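Local coordinates for substrate-binding protein (Synechococcus sp., PDB 6WPN) that probably binds sugars or oligosaccharides in the periplasm as the substrate-binding component of an uptake system, at residues A[198-203]-A[222-227]; A[214-219]-A[411-416]. All blocks are in the same frame, centred on the assembly; numbering follows the deposited sequence.

Contact 1. Residues A[198-203]-A[222-227]; sequences ESFVQM and RKAFAF
Two helices of the solute-binding protein fold, 195-202 and 219-233, pack together here through apolar side chains, including an offset edge-to-face aromatic pair. The edge of the Phe-200 ring is turned toward the face of Phe-225. The ring centroids are 5.5 Å apart and the planes stand at 77°. Phe-200 CE2 makes the touch, 3.6 Å from Phe-225 CD1 and equally near Phe-225 CE1. Phe-200 CD2, next to CE2, lies 3.6 Å from Ala-224 CB. Phe-200 and Ala-224 are also where the two backbones come nearest, with CA atoms 6.2 Å apart, consistent with the small Ala-224 side chain. No hydrogen bond crosses between the two segments.

Phe-225 has further neighbours beyond this pair. Its side chain also touches Ile-395 and Leu-399 of helix 388-403. Phe-227 touches Val-168 and Pro-169 of helix 168-179.

The selenomethionine Met-203 is the first residue to leave helical geometry after helix 195-202. Its chain is extended to SE and then bends at chi3 (72°), which brings CE onto the second helix. Met-203 CE rests 3.5 Å from Ala-224 CA and 3.7 Å from Phe-227 CB. The selenium completes a Met-aromatic contact: Met-203 SE stands 4.7 Å from the centroid of the Phe-227 ring, 26° off the ring normal.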
loop_
_atom_site.group_PDB
_atom_site.type_symbol
_atom_site.label_atom_id
_atom_site.label_comp_id
_atom_site.label_asym_id
_atom_site.label_seq_id
_atom_site.Cartn_x
_atom_site.Cartn_y
_atom_site.Cartn_z
ATOM N N GLU A 198 1.750 -9.599 1.472
ATOM C CA GLU A 198 0.658 -9.643 0.507
ATOM C C GLU A 198 0.833 -10.788 -0.485
ATOM O O GLU A 198 -0.156 -11.400 -0.909
ATOM C CB GLU A 198 0.545 -8.304 -0.220
ATOM C CG GLU A 198 0.074 -7.155 0.668
ATOM C CD GLU A 198 0.403 -5.789 0.090
ATOM O OE1 GLU A 198 1.111 -5.734 -0.936
ATOM O OE2 GLU A 198 -0.059 -4.773 0.651
ATOM N N SER A 199 2.079 -11.102 -0.862
ATOM C CA SER A 199 2.300 -12.235 -1.757
ATOM C C SER A 199 1.878 -13.539 -1.098
ATOM O O SER A 199 1.353 -14.440 -1.767
ATOM C CB SER A 199 3.764 -12.318 -2.181
ATOM O OG SER A 199 4.555 -12.875 -1.147
ATOM N N PHE A 200 2.104 -13.659 0.215
ATOM C CA PHE A 200 1.611 -14.816 0.952
ATOM C C PHE A 200 0.109 -14.963 0.767
ATOM O O PHE A 200 -0.389 -16.051 0.454
ATOM C CB PHE A 200 1.964 -14.692 2.440
ATOM C CG PHE A 200 3.381 -15.092 2.773
ATOM C CD1 PHE A 200 4.444 -14.261 2.478
ATOM C CD2 PHE A 200 3.645 -16.298 3.396
ATOM C CE1 PHE A 200 5.745 -14.625 2.781
ATOM C CE2 PHE A 200 4.947 -16.667 3.702
ATOM C CZ PHE A 200 5.995 -15.825 3.393
ATOM N N VAL A 201 -0.630 -13.866 0.938
ATOM C CA VAL A 201 -2.078 -13.923 0.770
ATOM C C VAL A 201 -2.435 -14.274 -0.672
ATOM O O VAL A 201 -3.372 -15.040 -0.921
ATOM C CB VAL A 201 -2.721 -12.596 1.210
ATOM C CG1 VAL A 201 -4.235 -12.668 1.066
ATOM C CG2 VAL A 201 -2.325 -12.263 2.639
ATOM N N GLN A 202 -1.691 -13.728 -1.644
ATOM C CA GLN A 202 -1.963 -14.047 -3.045
ATOM C C GLN A 202 -1.622 -15.492 -3.370
ATOM O O GLN A 202 -2.209 -16.075 -4.290
ATOM C CB GLN A 202 -1.196 -13.111 -3.978
ATOM C CG GLN A 202 -1.756 -11.706 -4.053
ATOM C CD GLN A 202 -0.891 -10.775 -4.883
ATOM O OE1 GLN A 202 0.335 -10.838 -4.830
ATOM N NE2 GLN A 202 -1.531 -9.919 -5.670
HETATM N N MSE A 203 -0.747 -16.065 -2.561
HETATM C CA MSE A 203 -0.317 -17.463 -2.759
HETATM C C MSE A 203 -1.260 -18.428 -2.039
HETATM O O MSE A 203 -0.924 -19.593 -1.939
HETATM C CB MSE A 203 1.133 -17.619 -2.336
HETATM C CG MSE A 203 2.049 -16.896 -3.239
HETATM SE SE MSE A 203 3.825 -17.063 -2.590
HETATM C CE MSE A 203 4.193 -18.891 -2.989
ATOM N N ARG A 222 3.897 -23.235 4.020
ATOM C CA ARG A 222 5.195 -23.867 3.809
ATOM C C ARG A 222 5.648 -23.705 2.365
ATOM O O ARG A 222 6.833 -23.473 2.095
ATOM C CB ARG A 222 5.123 -25.346 4.186
ATOM C CG ARG A 222 4.806 -25.594 5.650
ATOM C CD ARG A 222 4.943 -27.062 6.010
ATOM N NE ARG A 222 3.844 -27.871 5.491
ATOM C CZ ARG A 222 2.683 -28.052 6.117
ATOM N NH1 ARG A 222 2.459 -27.476 7.290
ATOM N NH2 ARG A 222 1.743 -28.810 5.567
ATOM N N LYS A 223 4.711 -23.805 1.422
ATOM C CA LYS A 223 5.040 -23.588 0.020
ATOM C C LYS A 223 5.490 -22.150 -0.212
ATOM O O LYS A 223 6.437 -21.901 -0.968
ATOM C CB LYS A 223 3.836 -23.955 -0.847
ATOM C CG LYS A 223 4.019 -23.801 -2.343
ATOM C CD LYS A 223 2.756 -24.265 -3.064
ATOM C CE LYS A 223 2.730 -23.840 -4.521
ATOM N NZ LYS A 223 1.469 -24.284 -5.191
ATOM N N ALA A 224 4.834 -21.193 0.448
ATOM C CA ALA A 224 5.200 -19.789 0.293
ATOM C C ALA A 224 6.564 -19.497 0.908
ATOM O O ALA A 224 7.352 -18.733 0.338
ATOM C CB ALA A 224 4.128 -18.897 0.916
ATOM N N PHE A 225 6.843 -20.056 2.090
ATOM C CA PHE A 225 8.161 -19.891 2.698
ATOM C C PHE A 225 9.254 -20.473 1.811
ATOM O O PHE A 225 10.302 -19.850 1.603
ATOM C CB PHE A 225 8.203 -20.549 4.080
ATOM C CG PHE A 225 7.922 -19.605 5.218
ATOM C CD1 PHE A 225 6.626 -19.224 5.525
ATOM C CD2 PHE A 225 8.961 -19.096 5.980
ATOM C CE1 PHE A 225 6.374 -18.355 6.578
ATOM C CE2 PHE A 225 8.715 -18.224 7.025
ATOM C CZ PHE A 225 7.420 -17.855 7.324
ATOM N N ALA A 226 9.033 -21.680 1.292
ATOM C CA ALA A 226 10.015 -22.306 0.413
ATOM C C ALA A 226 10.193 -21.508 -0.872
ATOM O O ALA A 226 11.301 -21.432 -1.416
ATOM C CB ALA A 226 9.598 -23.742 0.100
ATOM N N PHE A 227 9.108 -20.919 -1.377
ATOM C CA PHE A 227 9.183 -20.109 -2.586
ATOM C C PHE A 227 10.227 -19.010 -2.443
ATOM O O PHE A 227 11.148 -18.895 -3.261
ATOM C CB PHE A 227 7.803 -19.515 -2.889
ATOM C CG PHE A 227 7.760 -18.623 -4.105
ATOM C CD1 PHE A 227 7.942 -17.253 -3.984
ATOM C CD2 PHE A 227 7.508 -19.152 -5.365
ATOM C CE1 PHE A 227 7.893 -16.426 -5.094
ATOM C CE2 PHE A 227 7.450 -18.331 -6.482
ATOM C CZ PHE A 227 7.644 -16.964 -6.348
#

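Contact 2. Residues A[214-219]-A[411-416]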
loop_
_atom_site.group_PDB
_atom_site.type_symbol
_atom_site.label_atom_id
_atom_site.label_comp_id
_atom_site.label_asym_id
_atom_site.label_seq_id
_atom_site.Cartn_x
_atom_site.Cartn_y
_atom_site.Cartn_z
ATOM N N ALA A 214 -2.057 -18.402 15.002
ATOM C CA ALA A 214 -1.316 -18.612 13.762
ATOM C C ALA A 214 -2.014 -19.652 12.894
ATOM O O ALA A 214 -2.314 -20.758 13.349
ATOM C CB ALA A 214 0.117 -19.050 14.065
ATOM N N ALA A 215 -2.269 -19.298 11.635
ATOM C CA ALA A 215 -2.932 -20.204 10.705
ATOM C C ALA A 215 -2.099 -20.526 9.471
ATOM O O ALA A 215 -2.598 -21.210 8.568
ATOM C CB ALA A 215 -4.282 -19.621 10.277
ATOM N N PHE A 216 -0.846 -20.074 9.404
ATOM C CA PHE A 216 -0.054 -20.199 8.187
ATOM C C PHE A 216 0.820 -21.446 8.150
ATOM O O PHE A 216 1.513 -21.662 7.151
ATOM C CB PHE A 216 0.830 -18.962 7.989
ATOM C CG PHE A 216 1.683 -18.630 9.178
ATOM C CD1 PHE A 216 2.911 -19.247 9.359
ATOM C CD2 PHE A 216 1.267 -17.693 10.106
ATOM C CE1 PHE A 216 3.699 -18.945 10.452
ATOM C CE2 PHE A 216 2.052 -17.383 11.199
ATOM C CZ PHE A 216 3.271 -18.011 11.371
ATOM N N ASN A 217 0.836 -22.256 9.208
ATOM C CA ASN A 217 1.582 -23.514 9.186
ATOM C C ASN A 217 0.744 -24.563 8.451
ATOM O O ASN A 217 0.242 -25.535 9.016
ATOM C CB ASN A 217 1.943 -23.955 10.598
ATOM C CG ASN A 217 2.899 -25.131 10.615
ATOM O OD1 ASN A 217 3.474 -25.498 9.589
ATOM N ND2 ASN A 217 3.083 -25.724 11.787
ATOM N N THR A 218 0.613 -24.348 7.153
ATOM C CA THR A 218 -0.249 -25.110 6.264
ATOM C C THR A 218 0.558 -25.461 5.026
ATOM O O THR A 218 1.707 -25.031 4.884
ATOM C CB THR A 218 -1.500 -24.282 5.903
ATOM O OG1 THR A 218 -1.109 -22.997 5.399
ATOM C CG2 THR A 218 -2.398 -24.103 7.124
ATOM N N PRO A 219 0.007 -26.272 4.114
ATOM C CA PRO A 219 0.715 -26.498 2.845
ATOM C C PRO A 219 0.949 -25.225 2.067
ATOM O O PRO A 219 1.991 -25.096 1.412
ATOM C CB PRO A 219 -0.223 -27.445 2.087
ATOM C CG PRO A 219 -1.540 -27.120 2.624
ATOM C CD PRO A 219 -1.284 -26.972 4.104
ATOM N N GLN A 411 11.725 -24.849 9.232
ATOM C CA GLN A 411 12.166 -24.382 10.538
ATOM C C GLN A 411 11.723 -22.943 10.767
ATOM O O GLN A 411 11.314 -22.579 11.873
ATOM C CB GLN A 411 13.688 -24.497 10.631
ATOM C CG GLN A 411 14.257 -24.418 12.028
ATOM C CD GLN A 411 13.954 -25.660 12.836
ATOM O OE1 GLN A 411 13.686 -26.726 12.276
ATOM N NE2 GLN A 411 14.010 -25.538 14.160
ATOM N N ALA A 412 11.773 -22.115 9.722
ATOM C CA ALA A 412 11.278 -20.746 9.841
ATOM C C ALA A 412 9.779 -20.723 10.112
ATOM O O ALA A 412 9.302 -19.953 10.953
ATOM C CB ALA A 412 11.610 -19.954 8.574
ATOM N N VAL A 413 9.025 -21.566 9.401
ATOM C CA VAL A 413 7.578 -21.644 9.592
ATOM C C VAL A 413 7.250 -21.981 11.037
ATOM O O VAL A 413 6.399 -21.341 11.665
ATOM C CB VAL A 413 6.969 -22.677 8.628
ATOM C CG1 VAL A 413 5.474 -22.804 8.863
ATOM C CG2 VAL A 413 7.262 -22.289 7.190
ATOM N N LEU A 414 7.913 -23.000 11.581
ATOM C CA LEU A 414 7.624 -23.409 12.950
ATOM C C LEU A 414 7.984 -22.310 13.938
ATOM O O LEU A 414 7.210 -22.013 14.856
ATOM C CB LEU A 414 8.374 -24.695 13.288
ATOM C CG LEU A 414 7.928 -25.247 14.637
ATOM C CD1 LEU A 414 6.503 -25.783 14.528
ATOM C CD2 LEU A 414 8.890 -26.302 15.169
ATOM N N GLU A 415 9.150 -21.683 13.760
ATOM C CA GLU A 415 9.552 -20.610 14.662
ATOM C C GLU A 415 8.582 -19.442 14.584
ATOM O O GLU A 415 8.193 -18.880 15.614
ATOM C CB GLU A 415 10.970 -20.141 14.329
ATOM C CG GLU A 415 12.065 -21.175 14.567
ATOM C CD GLU A 415 12.411 -21.348 16.031
ATOM O OE1 GLU A 415 11.920 -20.551 16.858
ATOM O OE2 GLU A 415 13.173 -22.286 16.355
ATOM N N ALA A 416 8.161 -19.076 13.373
ATOM C CA ALA A 416 7.183 -18.000 13.232
ATOM C C ALA A 416 5.855 -18.371 13.880
ATOM O O ALA A 416 5.253 -17.559 14.592
ATOM C CB ALA A 416 6.988 -17.656 11.756
#
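Phe-216 meets helix 409-427 with the edge of its ring. Phe-216 CZ lies 3.6 Å from Ala-416 C, close to the ring plane, and 3.8 Å from Ala-416 CB. Phe-216 CE1 is 3.8 Å from Val-413 O, also near the plane. The ring therefore meets both the backbone of the helix and a methyl group. CG of Phe-216 sits between the backbone N and the carbonyl carbon (chi1 53°), which aims the ring at the helix. A serine here removes the ring, which would probably open a gap beside Ala-416 and the Val-413 carbonyl and leave the loop less closely packed on the helix.

Beside the ring, Asn-217 crosses Val-413. Asn-217 OD1 lies 3.4 Å from Val-413 CG1, a van der Waals contact between amide oxygen and methyl. That oxygen accepts a hydrogen bond from Arg-222 NH1, and Asn-217 ND2 makes a weak hydrogen bond to Glu-417 OE1.

The loop backbone is itself turned sharply here. Asn-217 is the centre of an inverse gamma turn, with a weak hydrogen bond from Thr-218 N to Phe-216 O at 2.8 Å. Thr-218 then takes the N-cap position of helix 219-233, its OG1 in a weak hydrogen bond with Gly-221 N. This is plain packing: the loop between helices 195-202 and 219-233 lies on 409-427, the chain's last helix, while Leu-391 of helix 388-403 also touches Phe-216.

In the fold
The centres of contact 1 and contact 2 lie about 11 Å apart, on the same side of the chain's centre. Their segments alternate along the chain: 198-203, 214-219, 222-227, then 411-416 far later. Helix 219-233 links them, since its start follows directly on the loop of contact 2 and its next turns serve contact 1. The two contacts touch. Phe-225 CG packs 3.4 Å from Val-413 CG2, and Phe-225 CE2 lies 3.7 Å from Ala-412 CB. Phe-225 thus lies between helices 195-202 and 409-427. Together the contacts pack helices 195-202 and 219-233, and the loop between them, with the chain's last helix, 409-427, bringing sequence-distant parts together.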